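Local coordinates for protein DNA polymerase beta (PDB 4P4P) that adds deoxynucleotides to DNA as a family X polymerase and probably works in base excision repair and other DNA repair pathways, at residues M247-P252 with Y267-V272; F179-C184 with V197-S202; D117-F122 with D132-L137. All blocks are in the same frame, centred on the assembly; numbering follows the deposited sequence.

Contact 1 (M247-P252 with Y267-V272); sequences MGRLPP and YKARRV. With nucleotides of chain B.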
ATOM      1  N   MET A 247       3.294  -2.777  11.930  1.00 27.41           N
ATOM      2  CA  MET A 247       3.279  -4.185  12.324  1.00 25.96           C
ATOM      3  C   MET A 247       2.029  -4.489  13.119  1.00 25.17           C
ATOM      4  O   MET A 247       1.677  -3.754  14.052  1.00 24.40           O
ATOM      5  CB  MET A 247       4.508  -4.542  13.166  1.00 26.06           C
ATOM      6  CG  MET A 247       5.848  -4.202  12.523  1.00 29.77           C
ATOM      7  SD  MET A 247       6.211  -5.101  10.993  1.00 26.88           S
ATOM      8  CE  MET A 247       5.996  -6.804  11.486  1.00 19.36           C
ATOM      9  N   GLY A 248       1.351  -5.568  12.737  1.00 20.68           N
ATOM     10  CA  GLY A 248       0.133  -5.976  13.401  1.00 23.59           C
ATOM     11  C   GLY A 248       0.201  -7.437  13.789  1.00 26.33           C
ATOM     12  O   GLY A 248       0.725  -8.266  13.045  1.00 28.56           O
ATOM     13  N   ARG A 249      -0.347  -7.756  14.956  1.00 25.98           N
ATOM     14  CA  ARG A 249      -0.303  -9.115  15.470  1.00 27.34           C
ATOM     15  C   ARG A 249      -1.675  -9.504  16.004  1.00 27.67           C
ATOM     16  O   ARG A 249      -2.217  -8.831  16.872  1.00 28.84           O
ATOM     17  CB  ARG A 249       0.740  -9.200  16.594  1.00 27.33           C
ATOM     18  CG  ARG A 249       1.091 -10.607  17.025  1.00 29.71           C
ATOM     19  CD  ARG A 249       1.793 -10.622  18.387  1.00 31.15           C
ATOM     20  NE  ARG A 249       2.980  -9.764  18.453  1.00 31.79           N
ATOM     21  CZ  ARG A 249       4.219 -10.185  18.201  1.00 28.65           C
ATOM     22  NH1 ARG A 249       4.432 -11.443  17.849  1.00 27.22           N
ATOM     23  NH2 ARG A 249       5.250  -9.355  18.306  1.00 25.80           N
ATOM     24  N   LEU A 250      -2.244 -10.581  15.491  1.00 26.53           N
ATOM     25  CA  LEU A 250      -3.506 -11.072  16.033  1.00 30.48           C
ATOM     26  C   LEU A 250      -3.342 -11.411  17.517  1.00 33.60           C
ATOM     27  O   LEU A 250      -2.276 -11.858  17.934  1.00 32.48           O
ATOM     28  CB  LEU A 250      -3.960 -12.319  15.277  1.00 31.28           C
ATOM     29  CG  LEU A 250      -4.372 -12.148  13.816  1.00 30.43           C
ATOM     30  CD1 LEU A 250      -4.381 -13.507  13.114  1.00 29.76           C
ATOM     31  CD2 LEU A 250      -5.741 -11.486  13.746  1.00 27.98           C
ATOM     32  N   PRO A 251      -4.395 -11.198  18.321  1.00 35.90           N
ATOM     33  CA  PRO A 251      -4.291 -11.575  19.732  1.00 38.35           C
ATOM     34  C   PRO A 251      -4.231 -13.092  19.849  1.00 39.46           C
ATOM     35  O   PRO A 251      -4.665 -13.784  18.927  1.00 36.80           O
ATOM     36  CB  PRO A 251      -5.594 -11.031  20.337  1.00 37.17           C
ATOM     37  CG  PRO A 251      -6.550 -10.983  19.206  1.00 35.34           C
ATOM     38  CD  PRO A 251      -5.726 -10.659  17.984  1.00 35.21           C
ATOM     39  N   PRO A 252      -3.685 -13.608  20.959  1.00 41.94           N
ATOM     40  CA  PRO A 252      -3.505 -15.054  21.110  1.00 45.45           C
ATOM     41  C   PRO A 252      -4.847 -15.775  21.126  1.00 49.10           C
ATOM     42  O   PRO A 252      -5.826 -15.209  21.602  1.00 48.63           O
ATOM     43  CB  PRO A 252      -2.829 -15.178  22.481  1.00 45.60           C
ATOM     44  CG  PRO A 252      -2.225 -13.833  22.739  1.00 42.73           C
ATOM     45  CD  PRO A 252      -3.174 -12.865  22.123  1.00 42.84           C
ATOM     46  N   TYR A 267       0.608 -15.337  17.925  1.00 38.75           N
ATOM     47  CA  TYR A 267       0.833 -15.093  16.505  1.00 34.82           C
ATOM     48  C   TYR A 267       2.090 -14.270  16.247  1.00 31.45           C
ATOM     49  O   TYR A 267       2.536 -13.504  17.106  1.00 28.10           O
ATOM     50  CB  TYR A 267      -0.386 -14.415  15.877  1.00 33.98           C
ATOM     51  CG  TYR A 267      -1.577 -15.338  15.768  1.00 33.36           C
ATOM     52  CD1 TYR A 267      -1.748 -16.146  14.654  1.00 29.94           C
ATOM     53  CD2 TYR A 267      -2.522 -15.415  16.794  1.00 34.31           C
ATOM     54  CE1 TYR A 267      -2.833 -17.006  14.555  1.00 32.38           C
ATOM     55  CE2 TYR A 267      -3.617 -16.265  16.702  1.00 33.50           C
ATOM     56  CZ  TYR A 267      -3.763 -17.058  15.583  1.00 35.52           C
ATOM     57  OH  TYR A 267      -4.839 -17.906  15.488  1.00 40.43           O
ATOM     58  N   LYS A 268       2.673 -14.441  15.065  1.00 30.76           N
ATOM     59  CA  LYS A 268       3.754 -13.558  14.635  1.00 32.70           C
ATOM     60  C   LYS A 268       3.219 -12.159  14.313  1.00 31.83           C
ATOM     61  O   LYS A 268       2.050 -11.999  13.960  1.00 30.83           O
ATOM     62  CB  LYS A 268       4.460 -14.145  13.413  1.00 33.93           C
ATOM     63  CG  LYS A 268       5.251 -15.398  13.732  1.00 37.11           C
ATOM     64  CD  LYS A 268       5.588 -16.177  12.481  1.00 41.20           C
ATOM     65  CE  LYS A 268       5.962 -17.617  12.817  1.00 41.51           C
ATOM     66  NZ  LYS A 268       6.259 -18.386  11.583  1.00 43.69           N
ATOM     67  N   ALA A 269       4.066 -11.150  14.457  1.00 31.81           N
ATOM     68  CA  ALA A 269       3.724  -9.818  13.979  1.00 27.83           C
ATOM     69  C   ALA A 269       3.867  -9.799  12.469  1.00 29.90           C
ATOM     70  O   ALA A 269       4.781 -10.414  11.916  1.00 30.72           O
ATOM     71  CB  ALA A 269       4.618  -8.775  14.601  1.00 25.46           C
ATOM     72  N   ARG A 270       2.977  -9.067  11.811  1.00 26.71           N
ATOM     73  CA  ARG A 270       2.904  -9.060  10.359  1.00 28.68           C
ATOM     74  C   ARG A 270       2.944  -7.637   9.843  1.00 29.94           C
ATOM     75  O   ARG A 270       2.438  -6.716  10.487  1.00 30.61           O
ATOM     76  CB  ARG A 270       1.595  -9.711   9.913  1.00 28.38           C
ATOM     77  CG  ARG A 270       1.336 -11.087  10.536  1.00 25.60           C
ATOM     78  CD  ARG A 270       2.467 -12.026  10.217  1.00 28.17           C
ATOM     79  NE  ARG A 270       2.065 -13.422  10.279  1.00 29.90           N
ATOM     80  CZ  ARG A 270       2.839 -14.424   9.884  1.00 29.94           C
ATOM     81  NH1 ARG A 270       4.054 -14.169   9.409  1.00 27.49           N
ATOM     82  NH2 ARG A 270       2.402 -15.677   9.964  1.00 28.24           N
ATOM     83  N   ARG A 271       3.544  -7.446   8.679  1.00 28.39           N
ATOM     84  CA  ARG A 271       3.435  -6.158   8.014  1.00 26.58           C
ATOM     85  C   ARG A 271       1.967  -5.900   7.661  1.00 26.40           C
ATOM     86  O   ARG A 271       1.313  -6.737   7.043  1.00 23.93           O
ATOM     87  CB  ARG A 271       4.318  -6.114   6.774  1.00 21.42           C
ATOM     88  CG  ARG A 271       5.791  -5.858   7.097  1.00 17.83           C
ATOM     89  CD  ARG A 271       6.039  -4.364   7.350  1.00 19.97           C
ATOM     90  NE  ARG A 271       5.939  -3.599   6.114  1.00 24.15           N
ATOM     91  CZ  ARG A 271       4.889  -2.856   5.772  1.00 25.26           C
ATOM     92  NH1 ARG A 271       3.850  -2.764   6.593  1.00 24.69           N
ATOM     93  NH2 ARG A 271       4.881  -2.194   4.618  1.00 23.04           N
ATOM     94  N   VAL A 272       1.454  -4.755   8.102  1.00 23.83           N
ATOM     95  CA  VAL A 272       0.105  -4.317   7.772  1.00 25.62           C
ATOM     96  C   VAL A 272       0.135  -2.950   7.077  1.00 24.94           C
ATOM     97  O   VAL A 272       0.706  -1.995   7.586  1.00 25.01           O
ATOM     98  CB  VAL A 272      -0.796  -4.238   9.029  1.00 23.06           C
ATOM     99  CG1 VAL A 272      -2.184  -3.740   8.653  1.00 18.64           C
ATOM    100  CG2 VAL A 272      -0.891  -5.614   9.713  1.00 22.59           C
TER
ATOM    101  P    DC B   6       7.422  -2.204   1.621  1.00 28.21           P
ATOM    102  OP1  DC B   6       6.911  -2.912   2.813  1.00 27.84           O
ATOM    103  OP2  DC B   6       8.469  -2.819   0.781  1.00 33.73           O
ATOM    104  O5'  DC B   6       6.206  -1.847   0.634  1.00 32.31           O
ATOM    105  C5'  DC B   6       4.917  -1.520   1.163  1.00 34.09           C
ATOM    106  C4'  DC B   6       3.922  -1.313   0.040  1.00 38.19           C
ATOM    107  O4'  DC B   6       4.262  -0.088  -0.648  1.00 35.63           O
ATOM    108  C3'  DC B   6       3.985  -2.336  -1.092  1.00 42.84           C
ATOM    109  O3'  DC B   6       3.535  -3.623  -0.687  1.00 50.82           O
ATOM    110  C2'  DC B   6       3.196  -1.616  -2.165  1.00 45.05           C
ATOM    111  C1'  DC B   6       3.832  -0.232  -1.993  1.00 42.16           C
ATOM    112  N1   DC B   6       4.957   0.102  -2.917  1.00 33.75           N
ATOM    113  C2   DC B   6       4.596   0.800  -4.063  1.00 27.22           C
ATOM    114  O2   DC B   6       3.396   1.058  -4.231  1.00 26.17           O
ATOM    115  N3   DC B   6       5.548   1.163  -4.947  1.00 24.61           N
ATOM    116  C4   DC B   6       6.822   0.859  -4.733  1.00 25.79           C
ATOM    117  N4   DC B   6       7.689   1.257  -5.679  1.00 23.23           N
ATOM    118  C5   DC B   6       7.231   0.139  -3.563  1.00 24.23           C
ATOM    119  C6   DC B   6       6.268  -0.212  -2.683  1.00 30.02           C
TER
HETATM  120  O   HOH W   1      -0.609 -11.949  13.439  1.00 25.88           O
HETATM  121  O   HOH W   2      -0.856 -13.396  19.633  1.00 34.13           O
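R249 reaches back along the facing chain and lies against Y267, K268 and A269. Its CB sits by A269 CA, and CG then passes close to the carbonyl oxygens of both Y267 and K268. CD stays over Y267 O, where the chain bends at chi3 (-55°) and swings the guanidinium round to that same oxygen. NH1 donates to Y267 O at 2.9 Å, in the guanidinium plane as well as in the carbonyl plane, while A269 CB lies 3.8 Å above the guanidinium plane, out toward NH2. NE forms a salt bridge with E234, so E234 and Y267 O both hold the group.

Further along, G248 and R270 form an antiparallel hydrogen-bonded pair, with G248 N to R270 O and R270 N to G248 O both at 2.7 Å. V272 CG2 packs 3.8 Å from G248 N. L250 lays CD1 over one face of the Y267 ring, 4.1 Å from the centroid, and two waters bridge L250 to K268 O and to Y267 N where direct pairing has lapsed.

M247 curls its SD to 3.7 Å from R271 CD. Beyond this, R271 NH2 donates to OP1 of DC6 of chain B at 2.8 Å, and R271 NH1 meets D273 in a salt bridge. The arginine thus joins strand 270-277, an inner strand of the palm sheet, to the DNA backbone, and its positive charge would be expected to offset the negative charge of the phosphate.

Contact 2 (F179-C184 with V197-S202); sequences FSILIC and VDAILS
C184 N points almost straight at D198 O, 2.7 Å away with an angle of 177° at the hydrogen. The same length holds I200 N to L182 O, and L182 N returns a longer bond to I200 O. At the far end S180 and S202 exchange backbone bonds, S180 N to S202 O at 3.0 Å. Water closes both ends of the pairing. One molecule joins S180 OG and S202 OG and donates to I200 O, while another links C184 O to D198 N.

Outside the backbone, the face carrying I181, I183, A199 and L201 is apolar. I183 sends CG1 beside its backbone N (chi1 -54°), which lets CD1 reach A199 CB at 3.5 Å, a tight carbon contact, and V197 CG1 as well. L201 CD1 lies between F179 CD1 and I181 CD1, 3.9 Å from the former. Helices 157-174 and 219-229 pack on F179 and I181. On the other face C184 SG touches I200 CD1 at 3.6 Å, and helix 282-290 packs against L182 and S202. D198 turns OD2 to within 3.8 Å of C184 CB.

Antiparallel strands 179-183 and 193-203 belong to the palm of the nucleotidyltransferase fold, in which the second strand carries the metal-binding aspartates. D198, with D196 just before it, binds magnesium.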
ATOM      1  N   PHE A 179     -18.367   2.379   6.836  1.00 27.53           N
ATOM      2  CA  PHE A 179     -17.027   1.988   6.417  1.00 28.71           C
ATOM      3  C   PHE A 179     -16.889   0.493   6.247  1.00 28.09           C
ATOM      4  O   PHE A 179     -17.563  -0.288   6.907  1.00 32.18           O
ATOM      5  CB  PHE A 179     -15.976   2.461   7.416  1.00 26.50           C
ATOM      6  CG  PHE A 179     -15.696   3.931   7.352  1.00 27.44           C
ATOM      7  CD1 PHE A 179     -14.652   4.419   6.573  1.00 24.68           C
ATOM      8  CD2 PHE A 179     -16.472   4.829   8.068  1.00 28.89           C
ATOM      9  CE1 PHE A 179     -14.386   5.779   6.513  1.00 28.68           C
ATOM     10  CE2 PHE A 179     -16.208   6.201   8.010  1.00 28.71           C
ATOM     11  CZ  PHE A 179     -15.163   6.669   7.231  1.00 29.05           C
ATOM     12  N   SER A 180     -15.985   0.112   5.361  1.00 28.86           N
ATOM     13  CA  SER A 180     -15.741  -1.280   5.063  1.00 32.90           C
ATOM     14  C   SER A 180     -14.249  -1.461   4.849  1.00 32.97           C
ATOM     15  O   SER A 180     -13.539  -0.504   4.524  1.00 32.42           O
ATOM     16  CB  SER A 180     -16.475  -1.671   3.789  1.00 30.42           C
ATOM     17  OG  SER A 180     -15.718  -1.263   2.670  1.00 35.67           O
ATOM     18  N   ILE A 181     -13.788  -2.693   5.026  1.00 32.45           N
ATOM     19  CA  ILE A 181     -12.398  -3.049   4.829  1.00 31.97           C
ATOM     20  C   ILE A 181     -12.338  -4.172   3.823  1.00 31.35           C
ATOM     21  O   ILE A 181     -13.104  -5.121   3.914  1.00 29.72           O
ATOM     22  CB  ILE A 181     -11.763  -3.603   6.126  1.00 30.28           C
ATOM     23  CG1 ILE A 181     -11.380  -2.474   7.085  1.00 26.16           C
ATOM     24  CG2 ILE A 181     -10.535  -4.461   5.789  1.00 26.17           C
ATOM     25  CD1 ILE A 181     -10.042  -1.834   6.778  1.00 21.93           C
ATOM     26  N   LEU A 182     -11.419  -4.063   2.875  1.00 35.47           N
ATOM     27  CA  LEU A 182     -11.137  -5.136   1.934  1.00 36.45           C
ATOM     28  C   LEU A 182      -9.628  -5.427   1.935  1.00 30.86           C
ATOM     29  O   LEU A 182      -8.808  -4.504   1.837  1.00 29.35           O
ATOM     30  CB  LEU A 182     -11.603  -4.741   0.532  1.00 41.76           C
ATOM     31  CG  LEU A 182     -11.350  -5.789  -0.561  1.00 49.87           C
ATOM     32  CD1 LEU A 182     -12.136  -7.073  -0.290  1.00 52.11           C
ATOM     33  CD2 LEU A 182     -11.678  -5.240  -1.944  1.00 53.18           C
ATOM     34  N   ILE A 183      -9.261  -6.697   2.071  1.00 29.04           N
ATOM     35  CA  ILE A 183      -7.853  -7.100   1.997  1.00 29.24           C
ATOM     36  C   ILE A 183      -7.508  -7.504   0.571  1.00 29.54           C
ATOM     37  O   ILE A 183      -8.192  -8.315  -0.027  1.00 30.46           O
ATOM     38  CB  ILE A 183      -7.515  -8.280   2.956  1.00 37.29           C
ATOM     39  CG1 ILE A 183      -7.936  -7.963   4.390  1.00 32.95           C
ATOM     40  CG2 ILE A 183      -6.028  -8.580   2.934  1.00 40.63           C
ATOM     41  CD1 ILE A 183      -7.322  -6.703   4.935  1.00 32.80           C
ATOM     42  N   CYS A 184      -6.449  -6.923   0.028  1.00 30.76           N
ATOM     43  CA  CYS A 184      -6.067  -7.173  -1.353  1.00 32.56           C
ATOM     44  C   CYS A 184      -4.752  -7.930  -1.429  1.00 29.47           C
ATOM     45  O   CYS A 184      -4.573  -8.940  -0.748  1.00 29.08           O
ATOM     46  CB  CYS A 184      -5.978  -5.847  -2.122  1.00 36.02           C
ATOM     47  SG  CYS A 184      -7.567  -4.965  -2.187  1.00 32.50           S
ATOM     48  N   VAL A 197      -0.283  -7.872   5.051  1.00 25.74           N
ATOM     49  CA  VAL A 197      -1.719  -7.648   5.079  1.00 25.00           C
ATOM     50  C   VAL A 197      -1.973  -6.278   4.474  1.00 25.61           C
ATOM     51  O   VAL A 197      -1.544  -5.251   5.011  1.00 22.47           O
ATOM     52  CB  VAL A 197      -2.266  -7.678   6.501  1.00 25.43           C
ATOM     53  CG1 VAL A 197      -3.774  -7.480   6.477  1.00 24.70           C
ATOM     54  CG2 VAL A 197      -1.892  -8.998   7.185  1.00 25.55           C
ATOM     55  N   ASP A 198      -2.661  -6.268   3.342  1.00 26.12           N
ATOM     56  CA  ASP A 198      -2.738  -5.070   2.516  1.00 29.10           C
ATOM     57  C   ASP A 198      -4.212  -4.668   2.392  1.00 26.95           C
ATOM     58  O   ASP A 198      -4.981  -5.256   1.627  1.00 26.06           O
ATOM     59  CB  ASP A 198      -2.007  -5.369   1.194  1.00 35.21           C
ATOM     60  CG  ASP A 198      -2.530  -4.593   0.010  1.00 42.85           C
ATOM     61  OD1 ASP A 198      -3.067  -3.479   0.175  1.00 46.55           O
ATOM     62  OD2 ASP A 198      -2.356  -5.107  -1.116  1.00 43.31           O
ATOM     63  N   ALA A 199      -4.604  -3.677   3.186  1.00 19.60           N
ATOM     64  CA  ALA A 199      -6.020  -3.363   3.385  1.00 22.05           C
ATOM     65  C   ALA A 199      -6.479  -2.037   2.784  1.00 25.41           C
ATOM     66  O   ALA A 199      -5.759  -1.041   2.813  1.00 20.81           O
ATOM     67  CB  ALA A 199      -6.359  -3.390   4.871  1.00 19.69           C
ATOM     68  N   ILE A 200      -7.696  -2.032   2.252  1.00 23.45           N
ATOM     69  CA  ILE A 200      -8.329  -0.792   1.830  1.00 24.07           C
ATOM     70  C   ILE A 200      -9.451  -0.404   2.789  1.00 23.33           C
ATOM     71  O   ILE A 200     -10.339  -1.197   3.083  1.00 25.43           O
ATOM     72  CB  ILE A 200      -8.910  -0.902   0.404  1.00 27.62           C
ATOM     73  CG1 ILE A 200      -7.784  -1.000  -0.626  1.00 27.26           C
ATOM     74  CG2 ILE A 200      -9.791   0.294   0.095  1.00 26.64           C
ATOM     75  CD1 ILE A 200      -8.265  -1.489  -1.983  1.00 27.98           C
ATOM     76  N   LEU A 201      -9.390   0.821   3.288  1.00 23.82           N
ATOM     77  CA  LEU A 201     -10.462   1.372   4.101  1.00 23.62           C
ATOM     78  C   LEU A 201     -11.216   2.380   3.252  1.00 24.74           C
ATOM     79  O   LEU A 201     -10.608   3.264   2.638  1.00 27.30           O
ATOM     80  CB  LEU A 201      -9.887   2.060   5.342  1.00 19.57           C
ATOM     81  CG  LEU A 201     -10.885   2.759   6.261  1.00 21.81           C
ATOM     82  CD1 LEU A 201     -11.810   1.748   6.895  1.00 21.39           C
ATOM     83  CD2 LEU A 201     -10.170   3.578   7.325  1.00 22.51           C
ATOM     84  N   SER A 202     -12.536   2.244   3.200  1.00 23.13           N
ATOM     85  CA  SER A 202     -13.346   3.133   2.369  1.00 26.14           C
ATOM     86  C   SER A 202     -14.789   3.206   2.838  1.00 28.19           C
ATOM     87  O   SER A 202     -15.293   2.286   3.486  1.00 28.01           O
ATOM     88  CB  SER A 202     -13.306   2.670   0.911  1.00 24.72           C
ATOM     89  OG  SER A 202     -13.883   1.386   0.779  1.00 25.19           O
TER
HETATM   90  O   HOH W   3     -12.817  -1.004   1.618  1.00 27.60           O
HETATM   91  O   HOH W   4      -3.154  -8.688   1.789  1.00 31.56           O

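Contact 3 (D117-F122 with D132-L137); sequences DREGIF and DSIPSL
I121 and I134 meet tip to tip, CD1 to CD1 at 3.7 Å, in the helical fingers domain of this family X polymerase. I134 is the residue on which the contact turns. Its CD1 also lies 4.1 Å from E119 CG, while its CG1 and CG2 run alongside the carboxylate, CG2 standing 3.9 Å from E119 OE2. The glutamate and isoleucine side chains run antiparallel alongside one another, so the carboxylate is flanked by methyl and methylene groups on its way to a charged partner.

That partner is R118, the preceding residue. Its NH2 forms a salt bridge with E119 OE2 at 2.6 Å, and the same nitrogen lies 4.2 Å from I134 CG2, which sits at the guanidinium edge. E119 folds at chi2 (-71°), bringing its carboxylate back toward the arginine. The pair bridges neighbouring residues at the end of helix 109-119, where the turn widens to a pi-type one and G120 leaves with positive phi (70°).

Behind these lies the frame that holds them. I121 follows G120 and packs against E126, L127 and K130 of helix 124-130. I134 opens a type I turn running to L137, and its carbonyl oxygen accepts a hydrogen bond from R142 of helix 139-146. L137 packs on R142 and I145 of that helix. The contact therefore joins the end of one helix to the loop between the next two, and at its solvent side S136 OG stands 3.3 Å from R118 NH2.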
ATOM      1  N   ASP A 117      30.285   2.270   4.033  1.00 51.40           N
ATOM      2  CA  ASP A 117      31.351   3.278   4.135  1.00 54.18           C
ATOM      3  C   ASP A 117      31.627   3.770   5.556  1.00 58.36           C
ATOM      4  O   ASP A 117      32.747   3.644   6.059  1.00 60.75           O
ATOM      5  CB  ASP A 117      31.045   4.467   3.223  1.00 54.35           C
ATOM      6  CG  ASP A 117      31.029   4.081   1.763  1.00 55.37           C
ATOM      7  OD1 ASP A 117      31.781   3.152   1.401  1.00 56.92           O
ATOM      8  OD2 ASP A 117      30.269   4.690   0.980  1.00 54.16           O
ATOM      9  N   ARG A 118      30.612   4.338   6.196  1.00 59.89           N
ATOM     10  CA  ARG A 118      30.783   4.935   7.515  1.00 61.28           C
ATOM     11  C   ARG A 118      30.945   3.891   8.617  1.00 59.10           C
ATOM     12  O   ARG A 118      31.722   4.078   9.555  1.00 59.21           O
ATOM     13  CB  ARG A 118      29.595   5.838   7.853  1.00 64.66           C
ATOM     14  CG  ARG A 118      29.384   7.002   6.898  1.00 71.32           C
ATOM     15  CD  ARG A 118      27.976   7.581   7.036  1.00 75.93           C
ATOM     16  NE  ARG A 118      27.504   7.575   8.422  1.00 80.99           N
ATOM     17  CZ  ARG A 118      26.679   6.661   8.932  1.00 82.34           C
ATOM     18  NH1 ARG A 118      26.224   5.672   8.173  1.00 82.14           N
ATOM     19  NH2 ARG A 118      26.305   6.736  10.204  1.00 82.47           N
ATOM     20  N   GLU A 119      30.212   2.791   8.513  1.00 56.51           N
ATOM     21  CA  GLU A 119      30.137   1.867   9.635  1.00 56.16           C
ATOM     22  C   GLU A 119      30.898   0.563   9.388  1.00 55.61           C
ATOM     23  O   GLU A 119      31.164  -0.195  10.327  1.00 55.07           O
ATOM     24  CB  GLU A 119      28.671   1.597   9.983  1.00 56.90           C
ATOM     25  CG  GLU A 119      27.826   2.867  10.078  1.00 57.94           C
ATOM     26  CD  GLU A 119      28.161   3.709  11.299  1.00 60.67           C
ATOM     27  OE1 GLU A 119      28.770   3.165  12.244  1.00 61.06           O
ATOM     28  OE2 GLU A 119      27.816   4.914  11.318  1.00 63.00           O
ATOM     29  N   GLY A 120      31.256   0.307   8.131  1.00 52.63           N
ATOM     30  CA  GLY A 120      32.001  -0.892   7.786  1.00 48.36           C
ATOM     31  C   GLY A 120      31.149  -2.140   7.937  1.00 46.52           C
ATOM     32  O   GLY A 120      31.636  -3.206   8.313  1.00 47.05           O
ATOM     33  N   ILE A 121      29.865  -2.004   7.633  1.00 44.17           N
ATOM     34  CA  ILE A 121      28.926  -3.114   7.754  1.00 44.06           C
ATOM     35  C   ILE A 121      28.700  -3.796   6.417  1.00 43.27           C
ATOM     36  O   ILE A 121      28.350  -3.141   5.437  1.00 42.41           O
ATOM     37  CB  ILE A 121      27.594  -2.636   8.354  1.00 42.36           C
ATOM     38  CG1 ILE A 121      27.821  -2.240   9.817  1.00 42.81           C
ATOM     39  CG2 ILE A 121      26.512  -3.715   8.218  1.00 34.31           C
ATOM     40  CD1 ILE A 121      26.618  -1.622  10.479  1.00 44.36           C
ATOM     41  N   PHE A 122      28.911  -5.116   6.391  1.00 41.49           N
ATOM     42  CA  PHE A 122      28.823  -5.907   5.164  1.00 38.17           C
ATOM     43  C   PHE A 122      27.547  -6.742   5.076  1.00 35.74           C
ATOM     44  O   PHE A 122      27.108  -7.089   3.978  1.00 36.44           O
ATOM     45  CB  PHE A 122      30.011  -6.876   5.070  1.00 38.41           C
ATOM     46  CG  PHE A 122      31.327  -6.219   4.753  1.00 39.51           C
ATOM     47  CD1 PHE A 122      31.875  -5.273   5.605  1.00 41.73           C
ATOM     48  CD2 PHE A 122      32.037  -6.577   3.614  1.00 38.89           C
ATOM     49  CE1 PHE A 122      33.102  -4.686   5.318  1.00 43.31           C
ATOM     50  CE2 PHE A 122      33.263  -5.985   3.322  1.00 39.79           C
ATOM     51  CZ  PHE A 122      33.791  -5.047   4.177  1.00 41.06           C
ATOM     52  N   ASP A 132      21.570  -0.598  17.421  1.00 39.73           N
ATOM     53  CA  ASP A 132      21.372   0.268  18.576  1.00 47.25           C
ATOM     54  C   ASP A 132      22.506   1.252  18.850  1.00 51.69           C
ATOM     55  O   ASP A 132      22.319   2.204  19.604  1.00 56.28           O
ATOM     56  CB  ASP A 132      21.116  -0.563  19.833  1.00 49.17           C
ATOM     57  CG  ASP A 132      19.791  -1.285  19.793  1.00 52.32           C
ATOM     58  OD1 ASP A 132      19.001  -1.030  18.859  1.00 54.81           O
ATOM     59  OD2 ASP A 132      19.534  -2.103  20.700  1.00 52.89           O
ATOM     60  N   SER A 133      23.671   1.036  18.250  1.00 49.70           N
ATOM     61  CA  SER A 133      24.819   1.896  18.534  1.00 50.70           C
ATOM     62  C   SER A 133      25.157   2.813  17.359  1.00 50.86           C
ATOM     63  O   SER A 133      26.183   3.502  17.365  1.00 49.96           O
ATOM     64  CB  SER A 133      26.041   1.065  18.951  1.00 51.70           C
ATOM     65  OG  SER A 133      26.668   0.471  17.826  1.00 50.95           O
ATOM     66  N   ILE A 134      24.288   2.807  16.351  1.00 46.80           N
ATOM     67  CA  ILE A 134      24.375   3.744  15.235  1.00 46.34           C
ATOM     68  C   ILE A 134      23.237   4.757  15.389  1.00 50.86           C
ATOM     69  O   ILE A 134      22.113   4.510  14.957  1.00 53.29           O
ATOM     70  CB  ILE A 134      24.242   3.021  13.883  1.00 44.98           C
ATOM     71  CG1 ILE A 134      25.326   1.950  13.734  1.00 49.80           C
ATOM     72  CG2 ILE A 134      24.313   4.002  12.732  1.00 41.37           C
ATOM     73  CD1 ILE A 134      25.127   1.046  12.528  1.00 47.55           C
ATOM     74  N   PRO A 135      23.524   5.899  16.031  1.00 53.28           N
ATOM     75  CA  PRO A 135      22.517   6.905  16.394  1.00 51.95           C
ATOM     76  C   PRO A 135      21.757   7.521  15.212  1.00 50.64           C
ATOM     77  O   PRO A 135      20.664   8.046  15.420  1.00 49.04           O
ATOM     78  CB  PRO A 135      23.344   7.978  17.115  1.00 52.18           C
ATOM     79  CG  PRO A 135      24.512   7.234  17.660  1.00 54.93           C
ATOM     80  CD  PRO A 135      24.843   6.213  16.605  1.00 54.67           C
ATOM     81  N   SER A 136      22.311   7.434  14.007  1.00 48.84           N
ATOM     82  CA  SER A 136      21.728   8.071  12.828  1.00 45.18           C
ATOM     83  C   SER A 136      20.619   7.274  12.113  1.00 43.81           C
ATOM     84  O   SER A 136      20.099   7.721  11.086  1.00 39.85           O
ATOM     85  CB  SER A 136      22.827   8.351  11.809  1.00 47.71           C
ATOM     86  OG  SER A 136      23.227   7.149  11.169  1.00 51.91           O
ATOM     87  N   LEU A 137      20.274   6.092  12.614  1.00 43.59           N
ATOM     88  CA  LEU A 137      19.241   5.301  11.949  1.00 39.40           C
ATOM     89  C   LEU A 137      17.875   5.938  12.212  1.00 37.49           C
ATOM     90  O   LEU A 137      17.637   6.486  13.283  1.00 36.92           O
ATOM     91  CB  LEU A 137      19.253   3.850  12.442  1.00 37.23           C
ATOM     92  CG  LEU A 137      20.533   3.023  12.305  1.00 38.05           C
ATOM     93  CD1 LEU A 137      20.283   1.604  12.797  1.00 35.75           C
ATOM     94  CD2 LEU A 137      21.019   3.018  10.873  1.00 37.45           C
TER

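Overall arrangement
Contact 3 comes first along the chain, in the fingers, followed by contact 2 and then contact 1, both in the palm. The palm pair share one sheet: strand 270-277 of contact 1 runs parallel to strand 193-203 of contact 2, and R271 O reaches V197 N at 2.8 Å, probably a hydrogen bond, though their centres are 16 Å apart. Contact 3 touches neither; its centre lies about 28 Å from that of contact 1 and 37 Å from that of contact 2, across the centre of the chain. One sheet therefore carries both a DNA-phosphate contact and the magnesium-binding aspartates, while the fingers contact stands apart from them.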